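Local coordinates for tropomodulin (PDB 1PGV), which probably caps the pointed ends of actin filaments, blocking their elongation and depolymerization, and is represented here by its C-terminal leucine-rich-repeat domain, at residues T27-S31 with N47-M51; S76-I82 with N104-L110; I128-D134 with S158-I164. All coordinates share one frame; numbering follows the deposited sequence.

Interaction 1: residues T27-S31 with N47-M51; sequences TDVES and NINNM
Thr-27 and Asn-47 meet through one short hydrogen bond, in which OG1 of Thr-27 donates to the backbone O of Asn-47 at 2.6 Å. The donor is slightly tilted from the carbonyl plane, with a C=O...donor angle of 159°, so the hydroxyl approaches the oxygen from nearly straight ahead. The Thr-27 rotamer explains this: chi1 of -64° sets OG1 opposite the carbonyl carbon and turns CG2 away from the backbone N, and CG2 comes to rest 4.2 Å from CG2 of Ile-48. The same hydroxyl accepts from a water at 3.0 Å, and that water in turn accepts from the backbone N of Asn-47. Thr-27 is thus tied to both backbone polar atoms of Asn-47, directly to O and through the water to N.

Met-51 packs beside Thr-27. Its chain runs straight through chi2 and then bends at chi3 (86°), which carries CE to 3.5 Å from the backbone O of Thr-27 and to 4.0 Å from CG2 of Val-29, while SD lies near CB of Thr-27. The Val-29 and Met-51 side chains run antiparallel past one another, and Val-29 CG2 also touches Ile-48 CG2.

Each segment also has an internal side-chain-to-backbone bond. Asp-28 is the N-cap of helix 29-37, and its OD1 is met by Ser-31 N from above the carboxylate plane. Asn-47 OD1 accepts from Asn-49 N at 2.9 Å in the carbonyl plane, an Asx turn overlapping the type II beta turn from Ile-48 to Met-51. The Thr-27 bond, the water and the packing of Val-29, Ile-48 and Met-51 dock the N-terminal helix start against the loop leaving the outermost strand 45-47, at the N-terminal edge of a leucine-rich-repeat fold.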
ATOM      1  N   THR A  27     -19.566  -0.763   4.217  1.00 38.47           N
ATOM      2  CA  THR A  27     -18.662  -1.516   5.131  1.00 37.52           C
ATOM      3  C   THR A  27     -18.875  -1.109   6.585  1.00 37.72           C
ATOM      4  O   THR A  27     -19.154   0.051   6.885  1.00 38.33           O
ATOM      5  CB  THR A  27     -17.179  -1.286   4.759  1.00 37.57           C
ATOM      6  OG1 THR A  27     -16.930  -1.810   3.449  1.00 35.68           O
ATOM      7  CG2 THR A  27     -16.259  -1.972   5.761  1.00 36.40           C
ATOM      8  N   ASP A  28     -18.743  -2.078   7.483  1.00 37.32           N
ATOM      9  CA  ASP A  28     -18.923  -1.842   8.909  1.00 37.11           C
ATOM     10  C   ASP A  28     -17.561  -1.595   9.557  1.00 36.09           C
ATOM     11  O   ASP A  28     -16.939  -2.522  10.077  1.00 35.79           O
ATOM     12  CB  ASP A  28     -19.582  -3.064   9.551  1.00 38.20           C
ATOM     13  CG  ASP A  28     -20.032  -2.808  10.972  1.00 38.94           C
ATOM     14  OD1 ASP A  28     -19.314  -2.099  11.711  1.00 38.51           O
ATOM     15  OD2 ASP A  28     -21.101  -3.332  11.353  1.00 38.67           O
ATOM     16  N   VAL A  29     -17.105  -0.344   9.528  1.00 34.95           N
ATOM     17  CA  VAL A  29     -15.809   0.012  10.102  1.00 33.53           C
ATOM     18  C   VAL A  29     -15.634  -0.522  11.518  1.00 33.77           C
ATOM     19  O   VAL A  29     -14.600  -1.100  11.852  1.00 31.26           O
ATOM     20  CB  VAL A  29     -15.608   1.546  10.131  1.00 34.30           C
ATOM     21  CG1 VAL A  29     -14.269   1.882  10.766  1.00 33.23           C
ATOM     22  CG2 VAL A  29     -15.683   2.105   8.722  1.00 33.33           C
ATOM     23  N   GLU A  30     -16.654  -0.329  12.348  1.00 34.62           N
ATOM     24  CA  GLU A  30     -16.606  -0.779  13.732  1.00 35.04           C
ATOM     25  C   GLU A  30     -16.382  -2.288  13.830  1.00 34.94           C
ATOM     26  O   GLU A  30     -15.553  -2.751  14.614  1.00 34.24           O
ATOM     27  CB  GLU A  30     -17.905  -0.394  14.442  1.00 37.76           C
ATOM     28  CG  GLU A  30     -17.740  -0.113  15.921  1.00 41.61           C
ATOM     29  CD  GLU A  30     -16.692   0.954  16.192  1.00 43.79           C
ATOM     30  OE1 GLU A  30     -16.696   1.990  15.490  1.00 45.36           O
ATOM     31  OE2 GLU A  30     -15.871   0.760  17.114  1.00 45.08           O
ATOM     32  N   SER A  31     -17.124  -3.052  13.035  1.00 34.13           N
ATOM     33  CA  SER A  31     -16.989  -4.504  13.047  1.00 33.35           C
ATOM     34  C   SER A  31     -15.598  -4.916  12.567  1.00 31.90           C
ATOM     35  O   SER A  31     -14.971  -5.803  13.146  1.00 31.69           O
ATOM     36  CB  SER A  31     -18.056  -5.147  12.159  1.00 34.32           C
ATOM     37  OG  SER A  31     -17.927  -6.557  12.165  1.00 35.43           O
ATOM     38  N   ASN A  47     -12.553  -2.873   2.731  1.00 25.59           N
ATOM     39  CA  ASN A  47     -12.645  -1.819   1.738  1.00 25.85           C
ATOM     40  C   ASN A  47     -13.501  -0.675   2.263  1.00 27.16           C
ATOM     41  O   ASN A  47     -14.710  -0.833   2.437  1.00 26.20           O
ATOM     42  CB  ASN A  47     -13.271  -2.376   0.455  1.00 28.69           C
ATOM     43  CG  ASN A  47     -13.209  -1.401  -0.701  1.00 30.53           C
ATOM     44  OD1 ASN A  47     -13.441  -0.202  -0.538  1.00 31.56           O
ATOM     45  ND2 ASN A  47     -12.909  -1.916  -1.889  1.00 33.63           N
ATOM     46  N   ILE A  48     -12.878   0.473   2.527  1.00 26.27           N
ATOM     47  CA  ILE A  48     -13.631   1.627   3.004  1.00 26.98           C
ATOM     48  C   ILE A  48     -13.537   2.765   1.997  1.00 27.32           C
ATOM     49  O   ILE A  48     -13.607   3.943   2.360  1.00 27.34           O
ATOM     50  CB  ILE A  48     -13.130   2.121   4.380  1.00 27.37           C
ATOM     51  CG1 ILE A  48     -11.677   2.593   4.281  1.00 26.98           C
ATOM     52  CG2 ILE A  48     -13.276   1.010   5.409  1.00 27.77           C
ATOM     53  CD1 ILE A  48     -11.151   3.206   5.572  1.00 25.53           C
ATOM     54  N   ASN A  49     -13.379   2.405   0.728  1.00 27.00           N
ATOM     55  CA  ASN A  49     -13.285   3.394  -0.337  1.00 28.12           C
ATOM     56  C   ASN A  49     -14.484   4.336  -0.305  1.00 29.98           C
ATOM     57  O   ASN A  49     -15.617   3.904  -0.099  1.00 29.72           O
ATOM     58  CB  ASN A  49     -13.228   2.714  -1.711  1.00 29.58           C
ATOM     59  CG  ASN A  49     -11.907   2.005  -1.971  1.00 29.48           C
ATOM     60  OD1 ASN A  49     -10.947   2.155  -1.215  1.00 28.83           O
ATOM     61  ND2 ASN A  49     -11.852   1.240  -3.055  1.00 30.82           N
ATOM     62  N   ASN A  50     -14.217   5.627  -0.498  1.00 31.01           N
ATOM     63  CA  ASN A  50     -15.254   6.654  -0.532  1.00 31.57           C
ATOM     64  C   ASN A  50     -15.957   6.961   0.787  1.00 32.64           C
ATOM     65  O   ASN A  50     -16.933   7.707   0.805  1.00 31.41           O
ATOM     66  CB  ASN A  50     -16.302   6.290  -1.584  1.00 31.84           C
ATOM     67  CG  ASN A  50     -15.680   5.906  -2.906  1.00 32.11           C
ATOM     68  OD1 ASN A  50     -14.938   6.684  -3.510  1.00 32.90           O
ATOM     69  ND2 ASN A  50     -15.975   4.693  -3.367  1.00 33.31           N
ATOM     70  N   MET A  51     -15.466   6.400   1.887  1.00 33.35           N
ATOM     71  CA  MET A  51     -16.072   6.652   3.190  1.00 35.75           C
ATOM     72  C   MET A  51     -15.390   7.833   3.885  1.00 37.56           C
ATOM     73  O   MET A  51     -14.567   7.653   4.781  1.00 38.78           O
ATOM     74  CB  MET A  51     -15.987   5.396   4.065  1.00 34.50           C
ATOM     75  CG  MET A  51     -16.807   4.228   3.529  1.00 35.14           C
ATOM     76  SD  MET A  51     -16.793   2.774   4.601  1.00 34.61           S
ATOM     77  CE  MET A  51     -18.127   3.168   5.734  1.00 36.38           C
TER
HETATM   78  O   HOH W   1     -14.999  -4.113   3.323  1.00 31.90           O

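Interaction 2: residues S76-I82 with N104-L110; sequences SLANTAI and NVESNFL
A single buried amide, that of Asn-108, reaches across to the backbone of residues 77-82 with both its ends, in the asparagine-ladder manner of leucine-rich repeats. Its OD1 accepts from Thr-80 N at 2.8 Å, in the carbonyl plane and on a lone pair, and from Ile-82 N at 3.3 Å, which approaches from 57° above that plane. On the other end, ND2 donates to Leu-77 O at 3.0 Å, nearly straight (168°) and within the amide plane. Thr-80 OG1 donates to the same oxygen from the opposite face, so Leu-77 O is gripped from two sides. CG1 of Ile-82, set between backbone N and carbonyl carbon by chi1 of 54°, packs 3.4 Å from CG of Asn-108. Replacing Asn-108 by an alanine would probably leave Thr-80 N and Ile-82 N without this acceptor and Leu-77 O without its amide donor, setting the 77-82 loop freer to shift.

On the strand side of Asn-108, backbone bonds continue the stacking of coils, Leu-77 N to Asn-104 O and Asn-79 N to Glu-106 O. Beyond it, Phe-109 N donates to Ile-82 O, and the Phe-109 ring turns its edge to Ala-81, with CE2 lying 3.9 Å from Ala-81 CB.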
ATOM      1  N   SER A  76      -8.250  -1.304   1.312  1.00 20.32           N
ATOM      2  CA  SER A  76      -8.441  -0.164   0.428  1.00 20.58           C
ATOM      3  C   SER A  76      -9.084   1.014   1.150  1.00 21.32           C
ATOM      4  O   SER A  76     -10.124   0.869   1.799  1.00 19.73           O
ATOM      5  CB  SER A  76      -9.304  -0.571  -0.768  1.00 21.68           C
ATOM      6  OG  SER A  76      -9.284   0.424  -1.776  0.50 23.68           O
ATOM      7  N   LEU A  77      -8.448   2.177   1.033  1.00 21.52           N
ATOM      8  CA  LEU A  77      -8.933   3.403   1.660  1.00 23.70           C
ATOM      9  C   LEU A  77      -8.902   4.522   0.631  1.00 23.11           C
ATOM     10  O   LEU A  77      -8.560   5.664   0.952  1.00 24.55           O
ATOM     11  CB  LEU A  77      -8.041   3.809   2.838  1.00 24.79           C
ATOM     12  CG  LEU A  77      -7.557   2.769   3.844  1.00 26.70           C
ATOM     13  CD1 LEU A  77      -6.445   1.933   3.221  1.00 26.19           C
ATOM     14  CD2 LEU A  77      -7.037   3.483   5.090  1.00 26.90           C
ATOM     15  N   ALA A  78      -9.243   4.194  -0.608  1.00 23.05           N
ATOM     16  CA  ALA A  78      -9.245   5.180  -1.677  1.00 23.48           C
ATOM     17  C   ALA A  78     -10.331   6.223  -1.459  1.00 23.92           C
ATOM     18  O   ALA A  78     -11.425   5.912  -0.994  1.00 23.42           O
ATOM     19  CB  ALA A  78      -9.451   4.497  -3.026  1.00 22.85           C
ATOM     20  N   ASN A  79     -10.013   7.467  -1.793  1.00 24.11           N
ATOM     21  CA  ASN A  79     -10.964   8.558  -1.663  1.00 26.01           C
ATOM     22  C   ASN A  79     -11.676   8.594  -0.311  1.00 26.07           C
ATOM     23  O   ASN A  79     -12.905   8.553  -0.244  1.00 27.83           O
ATOM     24  CB  ASN A  79     -11.988   8.470  -2.794  1.00 26.50           C
ATOM     25  CG  ASN A  79     -12.861   9.700  -2.890  1.00 28.45           C
ATOM     26  OD1 ASN A  79     -12.365  10.830  -2.871  1.00 28.11           O
ATOM     27  ND2 ASN A  79     -14.168   9.490  -3.013  1.00 28.14           N
ATOM     28  N   THR A  80     -10.896   8.659   0.765  1.00 24.90           N
ATOM     29  CA  THR A  80     -11.448   8.734   2.114  1.00 24.56           C
ATOM     30  C   THR A  80     -10.996  10.046   2.752  1.00 23.85           C
ATOM     31  O   THR A  80     -11.147  10.246   3.955  1.00 25.15           O
ATOM     32  CB  THR A  80     -10.966   7.570   2.998  1.00 25.09           C
ATOM     33  OG1 THR A  80      -9.538   7.484   2.941  1.00 23.67           O
ATOM     34  CG2 THR A  80     -11.575   6.252   2.525  1.00 24.34           C
ATOM     35  N   ALA A  81     -10.431  10.922   1.928  1.00 24.50           N
ATOM     36  CA  ALA A  81      -9.953  12.227   2.373  1.00 24.09           C
ATOM     37  C   ALA A  81      -8.967  12.143   3.535  1.00 25.30           C
ATOM     38  O   ALA A  81      -8.969  13.000   4.416  1.00 25.59           O
ATOM     39  CB  ALA A  81     -11.142  13.113   2.760  1.00 24.49           C
ATOM     40  N   ILE A  82      -8.121  11.114   3.544  1.00 24.92           N
ATOM     41  CA  ILE A  82      -7.142  10.979   4.616  1.00 23.40           C
ATOM     42  C   ILE A  82      -5.859  11.721   4.257  1.00 22.75           C
ATOM     43  O   ILE A  82      -5.552  11.916   3.083  1.00 21.83           O
ATOM     44  CB  ILE A  82      -6.803   9.502   4.902  1.00 23.97           C
ATOM     45  CG1 ILE A  82      -6.369   8.802   3.612  1.00 22.42           C
ATOM     46  CG2 ILE A  82      -8.008   8.809   5.526  1.00 24.90           C
ATOM     47  CD1 ILE A  82      -5.862   7.389   3.830  1.00 24.02           C
ATOM     48  N   ASN A 104      -4.508   0.095  -1.239  1.00 16.52           N
ATOM     49  CA  ASN A 104      -4.973   1.188  -2.083  1.00 17.61           C
ATOM     50  C   ASN A 104      -5.248   2.451  -1.269  1.00 17.27           C
ATOM     51  O   ASN A 104      -6.152   2.473  -0.435  1.00 18.98           O
ATOM     52  CB  ASN A 104      -6.249   0.761  -2.814  1.00 17.78           C
ATOM     53  CG  ASN A 104      -6.761   1.819  -3.766  1.00 18.13           C
ATOM     54  OD1 ASN A 104      -6.186   2.908  -3.884  1.00 19.97           O
ATOM     55  ND2 ASN A 104      -7.849   1.504  -4.464  1.00 21.77           N
ATOM     56  N   VAL A 105      -4.459   3.494  -1.510  1.00 19.12           N
ATOM     57  CA  VAL A 105      -4.628   4.768  -0.811  1.00 19.12           C
ATOM     58  C   VAL A 105      -4.699   5.919  -1.811  1.00 20.37           C
ATOM     59  O   VAL A 105      -4.318   7.053  -1.502  1.00 20.62           O
ATOM     60  CB  VAL A 105      -3.455   5.043   0.165  1.00 19.24           C
ATOM     61  CG1 VAL A 105      -3.408   3.983   1.242  1.00 18.93           C
ATOM     62  CG2 VAL A 105      -2.140   5.090  -0.598  1.00 16.94           C
ATOM     63  N   GLU A 106      -5.196   5.631  -3.011  1.00 21.14           N
ATOM     64  CA  GLU A 106      -5.285   6.652  -4.048  1.00 21.87           C
ATOM     65  C   GLU A 106      -6.343   7.723  -3.769  1.00 21.68           C
ATOM     66  O   GLU A 106      -7.219   7.548  -2.923  1.00 20.68           O
ATOM     67  CB  GLU A 106      -5.575   5.996  -5.403  1.00 24.27           C
ATOM     68  CG  GLU A 106      -7.025   5.571  -5.591  1.00 27.26           C
ATOM     69  CD  GLU A 106      -7.246   4.763  -6.864  1.00 30.00           C
ATOM     70  OE1 GLU A 106      -6.666   5.119  -7.910  1.00 32.97           O
ATOM     71  OE2 GLU A 106      -8.014   3.779  -6.816  1.00 30.46           O
ATOM     72  N   SER A 107      -6.230   8.833  -4.491  1.00 22.05           N
ATOM     73  CA  SER A 107      -7.160   9.956  -4.400  1.00 22.57           C
ATOM     74  C   SER A 107      -7.376  10.548  -3.014  1.00 22.72           C
ATOM     75  O   SER A 107      -8.509  10.854  -2.628  1.00 23.08           O
ATOM     76  CB  SER A 107      -8.506   9.550  -5.003  1.00 22.59           C
ATOM     77  OG  SER A 107      -8.360   9.261  -6.382  1.00 25.77           O
ATOM     78  N   ASN A 108      -6.291  10.713  -2.264  1.00 21.96           N
ATOM     79  CA  ASN A 108      -6.380  11.298  -0.932  1.00 20.35           C
ATOM     80  C   ASN A 108      -5.495  12.539  -0.854  1.00 20.44           C
ATOM     81  O   ASN A 108      -5.266  13.196  -1.873  1.00 20.24           O
ATOM     82  CB  ASN A 108      -5.980  10.273   0.135  1.00 20.29           C
ATOM     83  CG  ASN A 108      -7.057   9.219   0.350  1.00 20.14           C
ATOM     84  OD1 ASN A 108      -8.205   9.551   0.652  1.00 21.38           O
ATOM     85  ND2 ASN A 108      -6.694   7.949   0.192  1.00 18.18           N
ATOM     86  N   PHE A 109      -5.010  12.855   0.343  1.00 20.19           N
ATOM     87  CA  PHE A 109      -4.161  14.027   0.552  1.00 20.98           C
ATOM     88  C   PHE A 109      -2.790  13.644   1.103  1.00 20.31           C
ATOM     89  O   PHE A 109      -2.192  14.386   1.889  1.00 20.34           O
ATOM     90  CB  PHE A 109      -4.854  14.995   1.517  1.00 20.99           C
ATOM     91  CG  PHE A 109      -6.164  15.519   1.006  1.00 21.38           C
ATOM     92  CD1 PHE A 109      -6.199  16.567   0.091  1.00 22.49           C
ATOM     93  CD2 PHE A 109      -7.362  14.938   1.407  1.00 22.50           C
ATOM     94  CE1 PHE A 109      -7.411  17.031  -0.422  1.00 22.97           C
ATOM     95  CE2 PHE A 109      -8.581  15.392   0.902  1.00 23.58           C
ATOM     96  CZ  PHE A 109      -8.606  16.439  -0.014  1.00 23.61           C
ATOM     97  N   LEU A 110      -2.287  12.489   0.682  1.00 19.48           N
ATOM     98  CA  LEU A 110      -0.988  12.018   1.148  1.00 18.99           C
ATOM     99  C   LEU A 110       0.150  12.731   0.426  1.00 19.22           C
ATOM    100  O   LEU A 110       0.061  13.015  -0.766  1.00 18.45           O
ATOM    101  CB  LEU A 110      -0.875  10.505   0.937  1.00 19.71           C
ATOM    102  CG  LEU A 110      -1.987   9.687   1.595  1.00 21.37           C
ATOM    103  CD1 LEU A 110      -1.681   8.201   1.434  1.00 18.25           C
ATOM    104  CD2 LEU A 110      -2.088  10.047   3.076  1.00 22.28           C
TER
HETATM  105  O   HOH W   2     -10.266  11.983  -0.832  1.00 29.95           O

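Interaction 3: residues I128-D134 with S158-I164; sequences IVEFKAD and SLLRVGI
Strands 130-132 and 161-163 run parallel, their axes 4.5 Å apart and inclined by 7°, with Glu-130, Phe-131 and Lys-132 paired with Arg-161, Val-162 and Gly-163. They are the two strands of a beta-alpha-beta unit of the leucine-rich-repeat sheet, connected by helix 143-155. The ladder begins with Val-129 O, which accepts from both Leu-160 N and Arg-161 N, and continues through Phe-131 N to Arg-161 O and Gly-163 N to Phe-131 O, ending with Ala-133 N on Gly-163 O.

On the Phe-131 side of the sheet, Leu-159 CD2 touches Ile-128 CG2 (3.9 Å) and lies near Phe-131 CB, and Ile-164 CD1 reaches CE1 of the Phe-131 ring, which also packs on Leu-118 and Leu-119 of helix 112-121. On the Glu-130 side, Lys-132, in one of its two conformers, bends at chi2 and chi4 and lies along Gly-163. Beside it, Glu-130 and Arg-161 cross with their flat groups 83° apart. Their salt bridge runs from Arg-161 NE to Glu-130 OE1 at 2.6 Å, nearly linear at 175°, with OE1 in the guanidinium plane and met on its anti side.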
ATOM      1  N   ILE A 128       3.107  -7.339  -0.146  1.00 16.43           N
ATOM      2  CA  ILE A 128       2.324  -6.569  -1.105  1.00 14.96           C
ATOM      3  C   ILE A 128       2.719  -6.740  -2.570  1.00 16.37           C
ATOM      4  O   ILE A 128       3.903  -6.672  -2.915  1.00 16.89           O
ATOM      5  CB  ILE A 128       2.373  -5.052  -0.756  1.00 15.48           C
ATOM      6  CG1 ILE A 128       1.743  -4.821   0.621  1.00 15.06           C
ATOM      7  CG2 ILE A 128       1.662  -4.244  -1.828  1.00 13.58           C
ATOM      8  CD1 ILE A 128       1.826  -3.373   1.123  1.00 16.77           C
ATOM      9  N   VAL A 129       1.720  -6.956  -3.432  1.00 16.06           N
ATOM     10  CA  VAL A 129       1.959  -7.103  -4.868  1.00 17.06           C
ATOM     11  C   VAL A 129       1.331  -5.958  -5.653  1.00 16.64           C
ATOM     12  O   VAL A 129       1.686  -5.713  -6.806  1.00 17.07           O
ATOM     13  CB  VAL A 129       1.413  -8.447  -5.415  1.00 19.28           C
ATOM     14  CG1 VAL A 129       2.044  -9.597  -4.657  1.00 19.68           C
ATOM     15  CG2 VAL A 129      -0.103  -8.482  -5.313  1.00 21.14           C
ATOM     16  N   GLU A 130       0.389  -5.257  -5.027  1.00 16.35           N
ATOM     17  CA  GLU A 130      -0.255  -4.123  -5.668  1.00 17.46           C
ATOM     18  C   GLU A 130      -0.334  -2.956  -4.687  1.00 16.41           C
ATOM     19  O   GLU A 130      -0.952  -3.064  -3.632  1.00 17.62           O
ATOM     20  CB  GLU A 130      -1.662  -4.491  -6.139  1.00 20.27           C
ATOM     21  CG  GLU A 130      -2.395  -3.344  -6.813  1.00 23.53           C
ATOM     22  CD  GLU A 130      -3.726  -3.777  -7.392  1.00 29.71           C
ATOM     23  OE1 GLU A 130      -3.728  -4.668  -8.266  1.00 31.01           O
ATOM     24  OE2 GLU A 130      -4.770  -3.230  -6.973  1.00 31.01           O
ATOM     25  N   PHE A 131       0.298  -1.844  -5.054  1.00 15.59           N
ATOM     26  CA  PHE A 131       0.315  -0.638  -4.224  1.00 16.41           C
ATOM     27  C   PHE A 131      -0.178   0.509  -5.103  1.00 17.10           C
ATOM     28  O   PHE A 131       0.507   0.911  -6.033  1.00 19.20           O
ATOM     29  CB  PHE A 131       1.749  -0.374  -3.733  1.00 17.63           C
ATOM     30  CG  PHE A 131       1.888   0.858  -2.878  1.00 21.24           C
ATOM     31  CD1 PHE A 131       2.013   2.113  -3.459  1.00 19.69           C
ATOM     32  CD2 PHE A 131       1.878   0.759  -1.489  1.00 24.22           C
ATOM     33  CE1 PHE A 131       2.127   3.261  -2.666  1.00 21.39           C
ATOM     34  CE2 PHE A 131       1.990   1.898  -0.688  1.00 25.60           C
ATOM     35  CZ  PHE A 131       2.114   3.153  -1.283  1.00 25.51           C
ATOM     36  N   LYS A 132      -1.373   1.016  -4.826  1.00 17.57           N
ATOM     37  CA  LYS A 132      -1.923   2.097  -5.633  1.00 20.37           C
ATOM     38  C   LYS A 132      -2.032   3.352  -4.785  1.00 19.22           C
ATOM     39  O   LYS A 132      -2.559   3.313  -3.678  1.00 19.59           O
ATOM     40  CB  LYS A 132      -3.306   1.715  -6.171  1.00 22.79           C
ATOM     41  CG  LYS A 132      -3.691   2.451  -7.464  0.50 25.11           C
ATOM     42  CD  LYS A 132      -3.566   3.965  -7.351  0.50 25.84           C
ATOM     43  CE  LYS A 132      -3.891   4.653  -8.663  0.50 25.99           C
ATOM     44  NZ  LYS A 132      -3.016   4.207  -9.786  0.50 26.97           N
ATOM     45  N   ALA A 133      -1.545   4.466  -5.318  1.00 19.36           N
ATOM     46  CA  ALA A 133      -1.577   5.721  -4.579  1.00 19.19           C
ATOM     47  C   ALA A 133      -1.592   6.941  -5.488  1.00 20.17           C
ATOM     48  O   ALA A 133      -1.198   8.032  -5.069  1.00 20.40           O
ATOM     49  CB  ALA A 133      -0.376   5.787  -3.652  1.00 18.04           C
ATOM     50  N   ASP A 134      -2.059   6.773  -6.721  1.00 20.90           N
ATOM     51  CA  ASP A 134      -2.075   7.891  -7.655  1.00 24.34           C
ATOM     52  C   ASP A 134      -3.194   8.884  -7.367  1.00 24.16           C
ATOM     53  O   ASP A 134      -4.095   8.619  -6.573  1.00 23.65           O
ATOM     54  CB  ASP A 134      -2.217   7.390  -9.093  1.00 26.32           C
ATOM     55  CG  ASP A 134      -1.409   8.217 -10.085  1.00 30.13           C
ATOM     56  OD1 ASP A 134      -1.227   9.437  -9.861  1.00 30.27           O
ATOM     57  OD2 ASP A 134      -0.963   7.643 -11.101  1.00 30.71           O
ATOM     58  N   SER A 158       8.355  -8.699  -4.985  1.00 15.32           N
ATOM     59  CA  SER A 158       6.938  -9.081  -5.046  1.00 16.18           C
ATOM     60  C   SER A 158       6.005  -8.135  -5.803  1.00 15.65           C
ATOM     61  O   SER A 158       5.021  -8.577  -6.394  1.00 13.85           O
ATOM     62  CB  SER A 158       6.391  -9.282  -3.631  1.00 18.44           C
ATOM     63  OG  SER A 158       7.077 -10.320  -2.954  1.00 17.63           O
ATOM     64  N   LEU A 159       6.295  -6.833  -5.783  1.00 14.71           N
ATOM     65  CA  LEU A 159       5.448  -5.865  -6.471  1.00 13.71           C
ATOM     66  C   LEU A 159       5.223  -6.131  -7.956  1.00 14.06           C
ATOM     67  O   LEU A 159       6.175  -6.270  -8.728  1.00 15.91           O
ATOM     68  CB  LEU A 159       6.024  -4.446  -6.319  1.00 13.79           C
ATOM     69  CG  LEU A 159       5.973  -3.875  -4.903  1.00 13.72           C
ATOM     70  CD1 LEU A 159       6.725  -2.543  -4.869  1.00 14.98           C
ATOM     71  CD2 LEU A 159       4.522  -3.668  -4.480  1.00 14.68           C
ATOM     72  N   LEU A 160       3.951  -6.173  -8.346  1.00 15.10           N
ATOM     73  CA  LEU A 160       3.569  -6.394  -9.734  1.00 14.58           C
ATOM     74  C   LEU A 160       2.911  -5.148 -10.307  1.00 15.72           C
ATOM     75  O   LEU A 160       3.002  -4.886 -11.503  1.00 14.43           O
ATOM     76  CB  LEU A 160       2.603  -7.583  -9.833  1.00 15.96           C
ATOM     77  CG  LEU A 160       3.184  -8.905  -9.337  1.00 15.97           C
ATOM     78  CD1 LEU A 160       2.100  -9.989  -9.389  1.00 18.55           C
ATOM     79  CD2 LEU A 160       4.381  -9.297 -10.200  1.00 16.05           C
ATOM     80  N   ARG A 161       2.248  -4.376  -9.446  1.00 16.25           N
ATOM     81  CA  ARG A 161       1.574  -3.158  -9.882  1.00 18.21           C
ATOM     82  C   ARG A 161       1.806  -2.014  -8.900  1.00 18.16           C
ATOM     83  O   ARG A 161       1.589  -2.162  -7.700  1.00 17.28           O
ATOM     84  CB  ARG A 161       0.068  -3.405 -10.032  1.00 19.74           C
ATOM     85  CG  ARG A 161      -0.300  -4.277 -11.236  1.00 26.01           C
ATOM     86  CD  ARG A 161      -1.795  -4.596 -11.272  1.00 27.83           C
ATOM     87  NE  ARG A 161      -2.188  -5.536 -10.223  1.00 29.51           N
ATOM     88  CZ  ARG A 161      -1.760  -6.794 -10.147  1.00 31.21           C
ATOM     89  NH1 ARG A 161      -0.927  -7.271 -11.060  1.00 31.59           N
ATOM     90  NH2 ARG A 161      -2.159  -7.575  -9.151  1.00 31.94           N
ATOM     91  N   VAL A 162       2.261  -0.880  -9.425  1.00 16.30           N
ATOM     92  CA  VAL A 162       2.512   0.296  -8.602  1.00 17.30           C
ATOM     93  C   VAL A 162       1.788   1.471  -9.245  1.00 16.37           C
ATOM     94  O   VAL A 162       2.161   1.937 -10.326  1.00 17.63           O
ATOM     95  CB  VAL A 162       4.022   0.599  -8.503  1.00 17.09           C
ATOM     96  CG1 VAL A 162       4.252   1.920  -7.749  1.00 18.83           C
ATOM     97  CG2 VAL A 162       4.722  -0.538  -7.778  1.00 19.18           C
ATOM     98  N   GLY A 163       0.731   1.920  -8.577  1.00 15.58           N
ATOM     99  CA  GLY A 163      -0.065   3.018  -9.083  1.00 17.86           C
ATOM    100  C   GLY A 163       0.510   4.356  -8.674  1.00 16.79           C
ATOM    101  O   GLY A 163       0.006   5.007  -7.758  1.00 18.83           O
ATOM    102  N   ILE A 164       1.571   4.746  -9.367  1.00 16.79           N
ATOM    103  CA  ILE A 164       2.265   6.010  -9.127  1.00 18.25           C
ATOM    104  C   ILE A 164       2.718   6.543 -10.474  1.00 18.53           C
ATOM    105  O   ILE A 164       3.199   5.781 -11.317  1.00 18.81           O
ATOM    106  CB  ILE A 164       3.503   5.806  -8.242  1.00 18.75           C
ATOM    107  CG1 ILE A 164       3.061   5.415  -6.834  1.00 20.13           C
ATOM    108  CG2 ILE A 164       4.370   7.073  -8.248  1.00 19.29           C
ATOM    109  CD1 ILE A 164       4.194   5.227  -5.857  1.00 25.36           C
TER

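In the fold
From the N terminus, interaction 1 closes first, joining the start of helix 29-37 to the loop after strand 45-47. Interaction 2 then links the loops after strands 74-76 and 102-104, enclosing helices 84-87 and 90-96, and interaction 3 pairs the last two strands, 130-132 and 161-163, enclosing helix 143-155. The three lie in series, none nested or crossed, as expected of a solenoid whose parallel strands follow chain order. Interactions 1 and 2 touch where Asn-49 OD1 lies 2.7 Å from Ala-78 N, interactions 2 and 3 where Val-105 N lies 2.9 Å from Lys-132 O, both probable hydrogen bonds. Interactions 1 and 3, with centres about 21 Å apart, do not touch; interaction 2 touches both.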